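Local coordinates for protein putative aldolase (Bacteroides vulgatus ATCC 8482, PDB 3DXI) that is of unknown function but folds as a closed, eight-stranded beta/alpha barrel of the HMGL-like, TIM-barrel class, at residues I30-L36 against L68-K74; S148-D154 against V181-V187; T220-A226 against W267-Y273. One frame throughout, in Å; residues are numbered along the deposited sequence.

Interaction 1 (I30-L36 against L68-K74); sequences ILAMNEL and LRNISTK
Ile30 packs against Leu68 and Ile71, joining two neighbouring outer helices of the TIM barrel, 23-34 and 62-71, near their C-terminal ends. The packing is tightest here. Ile30 CG1 presses on Leu68 CD2 at 3.5 Å, closer than usual for two carbons. The two side chains cross at about a right angle. With CG1 of Ile30 beside the backbone N (chi1 -64°), CG2 lies anti to that N and touches both Ile71 CG1, at 3.7 Å, and Ser72 CB. Strand 40-45 backs this apolar patch, with Val43 on Leu68 and Leu41 on Ser72.

The other side is polar and wetter. Leu31 is exposed and only brushes Ile71. Asn34 spans the gap with both ends of its amide. Its ND2 donates to Ile71 O at 2.9 Å, in the plane of both the amide and the carbonyl. Its OD1 takes the N-H of Thr73 at 2.9 Å, in a nearly straight bond (170°) that arrives from above the amide plane. These two bonds fix which way the amide is flipped. One water links Asn34 OD1, Ile30 O and Ser72 OG, and a second joins Asn34 O to Thr73 OG1. Ser72 OG also accepts from Lys74 N, an ST turn just after the helix. Lys74 bends back over the end of helix 23-34. Its NZ donates to Met33 O at 2.8 Å, more weakly to Leu36 O at 2.9 Å, and also to Ile38 O.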
loop_
_atom_site.group_PDB
_atom_site.type_symbol
_atom_site.label_atom_id
_atom_site.label_comp_id
_atom_site.label_asym_id
_atom_site.label_seq_id
_atom_site.Cartn_x
_atom_site.Cartn_y
_atom_site.Cartn_z
ATOM N N ILE A 30 -16.828 -11.735 -15.566
ATOM C CA ILE A 30 -17.376 -13.028 -15.151
ATOM C C ILE A 30 -16.512 -14.210 -15.590
ATOM O O ILE A 30 -16.267 -15.130 -14.806
ATOM C CB ILE A 30 -18.813 -13.226 -15.688
ATOM C CG1 ILE A 30 -19.756 -12.174 -15.088
ATOM C CG2 ILE A 30 -19.306 -14.629 -15.357
ATOM C CD1 ILE A 30 -20.026 -12.343 -13.590
ATOM N N LEU A 31 -16.040 -14.192 -16.832
ATOM C CA LEU A 31 -15.213 -15.289 -17.329
ATOM C C LEU A 31 -13.833 -15.342 -16.673
ATOM O O LEU A 31 -13.287 -16.423 -16.449
ATOM C CB LEU A 31 -15.076 -15.207 -18.852
ATOM C CG LEU A 31 -16.401 -15.433 -19.591
ATOM C CD1 LEU A 31 -16.215 -15.194 -21.081
ATOM C CD2 LEU A 31 -16.899 -16.849 -19.328
ATOM N N ALA A 32 -13.269 -14.179 -16.362
ATOM C CA ALA A 32 -11.966 -14.138 -15.708
ATOM C C ALA A 32 -12.105 -14.727 -14.305
ATOM O O ALA A 32 -11.243 -15.470 -13.849
ATOM C CB ALA A 32 -11.461 -12.702 -15.616
HETATM N N MSE A 33 -13.197 -14.388 -13.628
HETATM C CA MSE A 33 -13.432 -14.891 -12.282
HETATM C C MSE A 33 -13.531 -16.419 -12.280
HETATM O O MSE A 33 -13.217 -17.063 -11.281
HETATM C CB MSE A 33 -14.707 -14.279 -11.702
HETATM C CG MSE A 33 -14.648 -12.768 -11.500
HETATM SE SE MSE A 33 -13.176 -12.168 -10.365
HETATM C CE MSE A 33 -12.035 -11.435 -11.751
ATOM N N ASN A 34 -13.972 -16.998 -13.394
ATOM C CA ASN A 34 -14.072 -18.452 -13.492
ATOM C C ASN A 34 -12.675 -19.072 -13.414
ATOM O O ASN A 34 -12.509 -20.175 -12.897
ATOM C CB ASN A 34 -14.706 -18.891 -14.820
ATOM C CG ASN A 34 -16.222 -18.808 -14.813
ATOM O OD1 ASN A 34 -16.841 -18.600 -13.770
ATOM N ND2 ASN A 34 -16.829 -18.989 -15.983
ATOM N N GLU A 35 -11.674 -18.362 -13.931
ATOM C CA GLU A 35 -10.312 -18.888 -13.943
ATOM C C GLU A 35 -9.378 -18.336 -12.878
ATOM O O GLU A 35 -8.162 -18.509 -12.968
ATOM C CB GLU A 35 -9.682 -18.682 -15.323
ATOM C CG GLU A 35 -10.425 -19.393 -16.440
ATOM C CD GLU A 35 -9.638 -19.437 -17.735
ATOM O OE1 GLU A 35 -8.651 -20.203 -17.803
ATOM O OE2 GLU A 35 -10.003 -18.704 -18.680
ATOM N N LEU A 36 -9.940 -17.663 -11.879
ATOM C CA LEU A 36 -9.144 -17.120 -10.784
ATOM C C LEU A 36 -9.622 -17.803 -9.506
ATOM O O LEU A 36 -10.782 -18.207 -9.411
ATOM C CB LEU A 36 -9.325 -15.595 -10.685
ATOM C CG LEU A 36 -8.732 -14.744 -11.822
ATOM C CD1 LEU A 36 -9.123 -13.278 -11.656
ATOM C CD2 LEU A 36 -7.224 -14.878 -11.822
ATOM N N LEU A 68 -25.498 -14.107 -16.082
ATOM C CA LEU A 68 -24.330 -14.293 -15.224
ATOM C C LEU A 68 -24.324 -15.685 -14.596
ATOM O O LEU A 68 -23.283 -16.338 -14.517
ATOM C CB LEU A 68 -24.310 -13.233 -14.116
ATOM C CG LEU A 68 -24.284 -11.766 -14.561
ATOM C CD1 LEU A 68 -24.103 -10.880 -13.335
ATOM C CD2 LEU A 68 -23.150 -11.526 -15.559
ATOM N N ARG A 69 -25.491 -16.133 -14.143
ATOM C CA ARG A 69 -25.599 -17.448 -13.526
ATOM C C ARG A 69 -25.320 -18.545 -14.550
ATOM O O ARG A 69 -24.825 -19.624 -14.217
ATOM C CB ARG A 69 -26.994 -17.639 -12.931
ATOM C CG ARG A 69 -27.188 -18.995 -12.297
ATOM C CD ARG A 69 -26.132 -19.238 -11.230
ATOM N NE ARG A 69 -26.735 -19.335 -9.908
ATOM C CZ ARG A 69 -26.055 -19.358 -8.761
ATOM N NH1 ARG A 69 -24.728 -19.289 -8.761
ATOM N NH2 ARG A 69 -26.713 -19.462 -7.613
ATOM N N ASN A 70 -25.635 -18.249 -15.803
ATOM C CA ASN A 70 -25.434 -19.187 -16.891
ATOM C C ASN A 70 -23.959 -19.404 -17.223
ATOM O O ASN A 70 -23.530 -20.532 -17.469
ATOM C CB ASN A 70 -26.170 -18.676 -18.127
ATOM C CG ASN A 70 -27.047 -19.726 -18.755
ATOM O OD1 ASN A 70 -27.703 -20.505 -18.057
ATOM N ND2 ASN A 70 -27.083 -19.744 -20.087
ATOM N N ILE A 71 -23.182 -18.324 -17.215
ATOM C CA ILE A 71 -21.766 -18.410 -17.557
ATOM C C ILE A 71 -20.779 -18.480 -16.395
ATOM O O ILE A 71 -19.623 -18.841 -16.601
ATOM C CB ILE A 71 -21.352 -17.242 -18.489
ATOM C CG1 ILE A 71 -21.714 -15.899 -17.852
ATOM C CG2 ILE A 71 -22.043 -17.393 -19.841
ATOM C CD1 ILE A 71 -21.207 -14.689 -18.623
ATOM N N SER A 72 -21.220 -18.144 -15.183
ATOM C CA SER A 72 -20.331 -18.202 -14.019
ATOM C C SER A 72 -20.382 -19.558 -13.307
ATOM O O SER A 72 -21.452 -20.144 -13.133
ATOM C CB SER A 72 -20.687 -17.095 -13.015
ATOM O OG SER A 72 -19.909 -17.210 -11.832
ATOM N N THR A 73 -19.217 -20.046 -12.891
ATOM C CA THR A 73 -19.128 -21.311 -12.165
ATOM C C THR A 73 -18.930 -21.060 -10.662
ATOM O O THR A 73 -18.754 -21.998 -9.884
ATOM C CB THR A 73 -17.944 -22.163 -12.660
ATOM O OG1 THR A 73 -16.716 -21.472 -12.388
ATOM C CG2 THR A 73 -18.060 -22.423 -14.160
ATOM N N LYS A 74 -18.960 -19.795 -10.256
ATOM C CA LYS A 74 -18.771 -19.442 -8.850
ATOM C C LYS A 74 -20.070 -19.018 -8.173
ATOM O O LYS A 74 -21.114 -18.930 -8.817
ATOM C CB LYS A 74 -17.735 -18.322 -8.737
ATOM C CG LYS A 74 -16.439 -18.628 -9.481
ATOM C CD LYS A 74 -15.821 -19.945 -9.008
ATOM C CE LYS A 74 -14.481 -20.216 -9.677
ATOM N NZ LYS A 74 -13.479 -19.130 -9.426
HETATM O O HOH W 1 -17.484 -16.349 -12.459
HETATM O O HOH W 2 -14.310 -22.384 -13.222
#

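Interaction 2 (S148-D154 against V181-V187); sequences SKLKAID and VRKYTHV
Leu150 and Ile153 meet Val181 and Val187 in the apolar centre of this contact. It joins the 3-10 segment 148-153 to the end of helix 171-184 and the loop that follows. Both segments lead into barrel strands, 159-163 and 189-192, so the contact lies at the N-terminal ends of the strands of the beta/alpha barrel. Ile153 CD1 touches Val187 CG2 at 3.8 Å, the side chains crossing at about a right angle. Leu150 CD1 reaches Val181 CG1 more loosely, at 4.5 Å. Phe160 of strand 159-163 touches all four of these residues and completes the cluster.

Further out, Leu150 CB lies against Tyr184 CB and Thr185 CB. Tyr184 is partly exposed, and one face of its ring lies under the backbone N of Ser148. Val187 CG1 rests on the carbonyl oxygens of Ile153 and Asp154.

Asp154 forms the polar edge. Its OD1 accepts twice. His186 N donates at 2.9 Å, almost straight (171°), from the syn side but 35° out of the carboxylate plane. Thr185 OG1 donates at 2.9 Å, nearly along the C-O bond. With OG1 anti to its own backbone N (chi1 176°), Thr185 also accepts from Val187 N at 3.3 Å, an ST turn. The other oxygen, OD2, lies in the plane of the His186 ring at its edge, 3.6 Å from CD2. A water bridges OD2 to Tyr184 O.

The two donors on OD1 and the water on OD2 would probably stabilise Asp154 as an anion. Asp154 OD2 and His186 NE2 are 4.6 Å apart and not in contact. The carboxylate thus ties down the turn after helix 171-184 through His186 N and Thr185 OG1.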
loop_
_atom_site.group_PDB
_atom_site.type_symbol
_atom_site.label_atom_id
_atom_site.label_comp_id
_atom_site.label_asym_id
_atom_site.label_seq_id
_atom_site.Cartn_x
_atom_site.Cartn_y
_atom_site.Cartn_z
ATOM N N SER A 148 -22.076 -8.496 22.337
ATOM C CA SER A 148 -22.994 -9.432 22.976
ATOM C C SER A 148 -24.251 -9.652 22.142
ATOM O O SER A 148 -24.988 -10.614 22.351
ATOM C CB SER A 148 -23.383 -8.917 24.365
ATOM O OG SER A 148 -22.233 -8.752 25.181
ATOM N N LYS A 149 -24.497 -8.755 21.195
ATOM C CA LYS A 149 -25.668 -8.865 20.335
ATOM C C LYS A 149 -25.412 -9.775 19.142
ATOM O O LYS A 149 -26.317 -10.016 18.338
ATOM C CB LYS A 149 -26.081 -7.481 19.824
ATOM C CG LYS A 149 -26.484 -6.512 20.922
ATOM C CD LYS A 149 -26.857 -5.152 20.357
ATOM C CE LYS A 149 -27.255 -4.197 21.474
ATOM N NZ LYS A 149 -27.664 -2.849 20.973
ATOM N N LEU A 150 -24.186 -10.278 19.023
ATOM C CA LEU A 150 -23.839 -11.134 17.898
ATOM C C LEU A 150 -24.259 -12.587 18.074
ATOM O O LEU A 150 -24.365 -13.322 17.094
ATOM C CB LEU A 150 -22.336 -11.055 17.611
ATOM C CG LEU A 150 -21.785 -9.666 17.274
ATOM C CD1 LEU A 150 -20.331 -9.796 16.853
ATOM C CD2 LEU A 150 -22.601 -9.025 16.154
ATOM N N LYS A 151 -24.505 -13.016 19.306
ATOM C CA LYS A 151 -24.919 -14.398 19.501
ATOM C C LYS A 151 -26.246 -14.668 18.793
ATOM O O LYS A 151 -26.524 -15.796 18.385
ATOM C CB LYS A 151 -25.064 -14.733 20.986
ATOM C CG LYS A 151 -25.513 -16.173 21.206
ATOM C CD LYS A 151 -25.516 -16.577 22.672
ATOM C CE LYS A 151 -26.033 -18.000 22.842
ATOM N NZ LYS A 151 -25.963 -18.450 24.264
ATOM N N ALA A 152 -27.057 -13.627 18.637
ATOM C CA ALA A 152 -28.358 -13.763 17.989
ATOM C C ALA A 152 -28.288 -14.096 16.494
ATOM O O ALA A 152 -29.303 -14.431 15.881
ATOM C CB ALA A 152 -29.175 -12.487 18.201
ATOM N N ILE A 153 -27.098 -14.014 15.904
ATOM C CA ILE A 153 -26.950 -14.304 14.480
ATOM C C ILE A 153 -26.431 -15.711 14.197
ATOM O O ILE A 153 -26.329 -16.117 13.041
ATOM C CB ILE A 153 -26.006 -13.288 13.795
ATOM C CG1 ILE A 153 -24.545 -13.599 14.130
ATOM C CG2 ILE A 153 -26.334 -11.886 14.261
ATOM C CD1 ILE A 153 -23.542 -12.765 13.331
ATOM N N ASP A 154 -26.114 -16.457 15.252
ATOM C CA ASP A 154 -25.581 -17.812 15.110
ATOM C C ASP A 154 -26.330 -18.768 14.183
ATOM O O ASP A 154 -25.701 -19.577 13.496
ATOM C CB ASP A 154 -25.425 -18.471 16.484
ATOM C CG ASP A 154 -24.212 -17.966 17.236
ATOM O OD1 ASP A 154 -23.289 -17.426 16.588
ATOM O OD2 ASP A 154 -24.170 -18.122 18.472
ATOM N N VAL A 181 -14.720 -11.205 18.110
ATOM C CA VAL A 181 -15.898 -11.699 17.407
ATOM C C VAL A 181 -16.061 -13.208 17.620
ATOM O O VAL A 181 -17.172 -13.694 17.829
ATOM C CB VAL A 181 -15.812 -11.352 15.885
ATOM C CG1 VAL A 181 -16.901 -12.062 15.099
ATOM C CG2 VAL A 181 -15.965 -9.832 15.699
ATOM N N ARG A 182 -14.951 -13.940 17.595
ATOM C CA ARG A 182 -14.987 -15.385 17.794
ATOM C C ARG A 182 -15.515 -15.768 19.181
ATOM O O ARG A 182 -15.965 -16.896 19.379
ATOM C CB ARG A 182 -13.590 -15.985 17.603
ATOM C CG ARG A 182 -12.989 -15.801 16.210
ATOM C CD ARG A 182 -13.757 -16.569 15.159
ATOM N NE ARG A 182 -12.949 -16.772 13.960
ATOM C CZ ARG A 182 -13.410 -17.304 12.833
ATOM N NH1 ARG A 182 -14.680 -17.684 12.747
ATOM N NH2 ARG A 182 -12.601 -17.460 11.794
ATOM N N LYS A 183 -15.454 -14.843 20.135
ATOM C CA LYS A 183 -15.949 -15.112 21.489
ATOM C C LYS A 183 -17.460 -14.948 21.574
ATOM O O LYS A 183 -18.099 -15.498 22.473
ATOM C CB LYS A 183 -15.346 -14.142 22.512
ATOM C CG LYS A 183 -13.863 -14.265 22.777
ATOM C CD LYS A 183 -13.462 -13.222 23.817
ATOM C CE LYS A 183 -11.977 -13.251 24.106
ATOM N NZ LYS A 183 -11.599 -12.163 25.048
ATOM N N TYR A 184 -18.030 -14.193 20.642
ATOM C CA TYR A 184 -19.457 -13.916 20.677
ATOM C C TYR A 184 -20.326 -14.550 19.601
ATOM O O TYR A 184 -21.552 -14.595 19.742
ATOM C CB TYR A 184 -19.656 -12.403 20.709
ATOM C CG TYR A 184 -19.054 -11.778 21.950
ATOM C CD1 TYR A 184 -19.698 -11.877 23.181
ATOM C CD2 TYR A 184 -17.811 -11.150 21.907
ATOM C CE1 TYR A 184 -19.121 -11.369 24.342
ATOM C CE2 TYR A 184 -17.217 -10.641 23.064
ATOM C CZ TYR A 184 -17.879 -10.755 24.279
ATOM O OH TYR A 184 -17.293 -10.277 25.434
ATOM N N THR A 185 -19.715 -15.038 18.528
ATOM C CA THR A 185 -20.494 -15.690 17.486
ATOM C C THR A 185 -19.711 -16.859 16.906
ATOM O O THR A 185 -18.480 -16.841 16.893
ATOM C CB THR A 185 -20.910 -14.693 16.365
ATOM O OG1 THR A 185 -21.594 -15.409 15.330
ATOM C CG2 THR A 185 -19.703 -13.980 15.785
ATOM N N HIS A 186 -20.436 -17.880 16.452
ATOM C CA HIS A 186 -19.831 -19.081 15.885
ATOM C C HIS A 186 -19.785 -19.044 14.364
ATOM O O HIS A 186 -19.160 -19.904 13.745
ATOM C CB HIS A 186 -20.621 -20.327 16.304
ATOM C CG HIS A 186 -20.530 -20.644 17.766
ATOM N ND1 HIS A 186 -19.462 -21.314 18.318
ATOM C CD2 HIS A 186 -21.373 -20.367 18.789
ATOM C CE1 HIS A 186 -19.647 -21.436 19.621
ATOM N NE2 HIS A 186 -20.799 -20.869 19.932
ATOM N N VAL A 187 -20.443 -18.057 13.763
ATOM C CA VAL A 187 -20.491 -17.963 12.309
ATOM C C VAL A 187 -19.172 -17.590 11.638
ATOM O O VAL A 187 -18.278 -17.006 12.255
ATOM C CB VAL A 187 -21.574 -16.958 11.841
ATOM C CG1 VAL A 187 -22.931 -17.368 12.389
ATOM C CG2 VAL A 187 -21.212 -15.546 12.278
HETATM O O HOH W 3 -22.578 -17.154 20.177
#

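Interaction 3 (T220-A226 against W267-Y273); sequences TGMGRGA and WGTNLPY
Gly268 N donates to Gly225 O at 3.1 Å, where two irregular segments run close enough for Ala226 CA also to point its hydrogen at Gly268 O. Trp267 is the main side chain. Its CG sits between its own backbone N and carbonyl carbon (chi1 41°), and this brings the indole over the loop 220-223. The indole N-H is used in the ring plane. NE1 donates to Thr220 O at 3.0 Å, in a bent bond that reaches the oxygen from above the carbonyl plane. A weak second bond goes to Thr220 OG1.

One indole face is covered by Met222, a selenomethionine. Its CA stands 3.4 Å from the centroid of the Trp267 five-membered ring, 16° off the normal, a CH-pi contact. The extended side chain then crosses the six-membered ring obliquely, CG over CZ2 and CH2. SE meets this Trp267 ring obliquely too, 4.4 Å from the centroid, as a Met-aromatic contact, and CE reaches CZ3 and CH2.

Tyr273 lays a ring face over the backbone of Gly225 and Ala226, with CE2 3.5 Å from Gly225 CA. Ala226 CB packs on Tyr273 CB at 4.0 Å and on Thr269. Thr269 OG1 itself bonds to Asn196 O. Asn270 is the N-cap of helix 271-278, its OD1 accepting from Tyr273 N at 3.0 Å.

The loop 220-226 follows the last barrel strand, 214-217, at the C-terminal ends of the barrel strands. Helix 248-265 backs both segments: Phe258 on Met222, Leu261 and Leu262 on Trp267. Helix 283-290 packs on Tyr273, and Leu271 touches Thr236 of the second subunit.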
loop_
_atom_site.group_PDB
_atom_site.type_symbol
_atom_site.label_atom_id
_atom_site.label_comp_id
_atom_site.label_asym_id
_atom_site.label_seq_id
_atom_site.Cartn_x
_atom_site.Cartn_y
_atom_site.Cartn_z
ATOM N N THR A 220 -7.998 -4.102 -9.224
ATOM C CA THR A 220 -7.308 -2.809 -9.174
ATOM C C THR A 220 -7.738 -1.983 -7.969
ATOM O O THR A 220 -7.461 -0.789 -7.903
ATOM C CB THR A 220 -7.485 -1.947 -10.467
ATOM O OG1 THR A 220 -8.846 -1.540 -10.607
ATOM C CG2 THR A 220 -7.058 -2.727 -11.708
ATOM N N GLY A 221 -8.399 -2.630 -7.008
ATOM C CA GLY A 221 -8.853 -1.938 -5.808
ATOM C C GLY A 221 -10.006 -0.982 -6.062
ATOM O O GLY A 221 -10.356 -0.172 -5.204
HETATM N N MSE A 222 -10.600 -1.080 -7.246
HETATM C CA MSE A 222 -11.715 -0.218 -7.635
HETATM C C MSE A 222 -12.744 -0.092 -6.518
HETATM O O MSE A 222 -13.245 -1.088 -5.988
HETATM C CB MSE A 222 -12.385 -0.753 -8.906
HETATM C CG MSE A 222 -13.470 0.155 -9.476
HETATM SE SE MSE A 222 -14.222 -0.561 -11.121
HETATM C CE MSE A 222 -14.985 1.057 -11.874
ATOM N N GLY A 223 -13.048 1.156 -6.175
ATOM C CA GLY A 223 -13.996 1.455 -5.120
ATOM C C GLY A 223 -13.951 2.956 -4.918
ATOM O O GLY A 223 -13.028 3.609 -5.399
ATOM N N ARG A 224 -14.930 3.518 -4.222
ATOM C CA ARG A 224 -14.933 4.961 -4.019
ATOM C C ARG A 224 -13.743 5.426 -3.177
ATOM O O ARG A 224 -13.246 4.697 -2.310
ATOM C CB ARG A 224 -16.256 5.411 -3.381
ATOM C CG ARG A 224 -16.634 4.682 -2.103
ATOM C CD ARG A 224 -17.958 5.217 -1.543
ATOM N NE ARG A 224 -19.112 4.915 -2.393
ATOM C CZ ARG A 224 -19.819 3.788 -2.331
ATOM N NH1 ARG A 224 -19.492 2.843 -1.454
ATOM N NH2 ARG A 224 -20.859 3.605 -3.137
ATOM N N GLY A 225 -13.280 6.642 -3.459
ATOM C CA GLY A 225 -12.156 7.203 -2.729
ATOM C C GLY A 225 -10.857 6.436 -2.884
ATOM O O GLY A 225 -10.394 6.189 -4.004
ATOM N N ALA A 226 -10.271 6.061 -1.749
ATOM C CA ALA A 226 -9.009 5.329 -1.725
ATOM C C ALA A 226 -9.181 3.898 -2.220
ATOM O O ALA A 226 -8.204 3.211 -2.513
ATOM C CB ALA A 226 -8.431 5.330 -0.315
ATOM N N TRP A 267 -9.134 5.777 -8.944
ATOM C CA TRP A 267 -9.380 5.547 -7.525
ATOM C C TRP A 267 -8.013 5.253 -6.915
ATOM O O TRP A 267 -7.080 4.895 -7.627
ATOM C CB TRP A 267 -10.332 4.366 -7.327
ATOM C CG TRP A 267 -10.048 3.223 -8.246
ATOM C CD1 TRP A 267 -9.168 2.203 -8.038
ATOM C CD2 TRP A 267 -10.648 2.986 -9.527
ATOM N NE1 TRP A 267 -9.185 1.337 -9.109
ATOM C CE2 TRP A 267 -10.083 1.796 -10.037
ATOM C CE3 TRP A 267 -11.605 3.665 -10.294
ATOM C CZ2 TRP A 267 -10.443 1.266 -11.278
ATOM C CZ3 TRP A 267 -11.966 3.133 -11.539
ATOM C CH2 TRP A 267 -11.383 1.947 -12.013
ATOM N N GLY A 268 -7.892 5.408 -5.604
ATOM C CA GLY A 268 -6.619 5.173 -4.951
ATOM C C GLY A 268 -6.475 6.227 -3.876
ATOM O O GLY A 268 -7.132 7.269 -3.940
ATOM N N THR A 269 -5.618 5.973 -2.894
ATOM C CA THR A 269 -5.440 6.913 -1.793
ATOM C C THR A 269 -4.610 8.141 -2.177
ATOM O O THR A 269 -3.924 8.151 -3.196
ATOM C CB THR A 269 -4.781 6.215 -0.577
ATOM O OG1 THR A 269 -4.875 7.069 0.567
ATOM C CG2 THR A 269 -3.303 5.929 -0.853
ATOM N N ASN A 270 -4.713 9.182 -1.355
ATOM C CA ASN A 270 -3.984 10.430 -1.537
ATOM C C ASN A 270 -3.959 11.104 -0.166
ATOM O O ASN A 270 -4.541 10.574 0.780
ATOM C CB ASN A 270 -4.655 11.329 -2.590
ATOM C CG ASN A 270 -6.159 11.444 -2.408
ATOM O OD1 ASN A 270 -6.653 11.685 -1.308
ATOM N ND2 ASN A 270 -6.896 11.290 -3.507
ATOM N N LEU A 271 -3.314 12.261 -0.047
ATOM C CA LEU A 271 -3.211 12.903 1.266
ATOM C C LEU A 271 -4.548 13.110 1.968
ATOM O O LEU A 271 -4.657 12.860 3.163
ATOM C CB LEU A 271 -2.435 14.224 1.181
ATOM C CG LEU A 271 -2.200 14.911 2.537
ATOM C CD1 LEU A 271 -1.584 13.919 3.524
ATOM C CD2 LEU A 271 -1.293 16.130 2.362
ATOM N N PRO A 272 -5.578 13.587 1.245
ATOM C CA PRO A 272 -6.888 13.790 1.874
ATOM C C PRO A 272 -7.456 12.468 2.404
ATOM O O PRO A 272 -8.014 12.415 3.505
ATOM C CB PRO A 272 -7.732 14.343 0.734
ATOM C CG PRO A 272 -6.737 15.119 -0.063
ATOM C CD PRO A 272 -5.552 14.183 -0.103
ATOM N N TYR A 273 -7.316 11.403 1.613
ATOM C CA TYR A 273 -7.814 10.092 2.022
ATOM C C TYR A 273 -6.935 9.445 3.078
ATOM O O TYR A 273 -7.411 8.630 3.869
ATOM C CB TYR A 273 -7.976 9.164 0.810
ATOM C CG TYR A 273 -9.061 9.631 -0.136
ATOM C CD1 TYR A 273 -10.240 10.181 0.358
ATOM C CD2 TYR A 273 -8.917 9.515 -1.514
ATOM C CE1 TYR A 273 -11.256 10.608 -0.500
ATOM C CE2 TYR A 273 -9.927 9.938 -2.386
ATOM C CZ TYR A 273 -11.095 10.483 -1.865
ATOM O OH TYR A 273 -12.111 10.901 -2.694
#

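The three contacts follow one another along the chain without touching. Interactions 1 and 2, their centres about 32 Å apart, both lie at the N-terminal ends of the barrel strands, where the chain turns back into the sheet. Interaction 3 lies at the other end, after the last strand. Its centre is about 27 Å from that of interaction 1, with nearest atoms about 9 Å apart, and about 32 Å from that of interaction 2, on the opposite side of the chain's centre. TIM barrels generally carry their active sites at the C-terminal ends of the strands. Interaction 3 is therefore probably on the side of any such site, while interactions 1 and 2 look like structural packing.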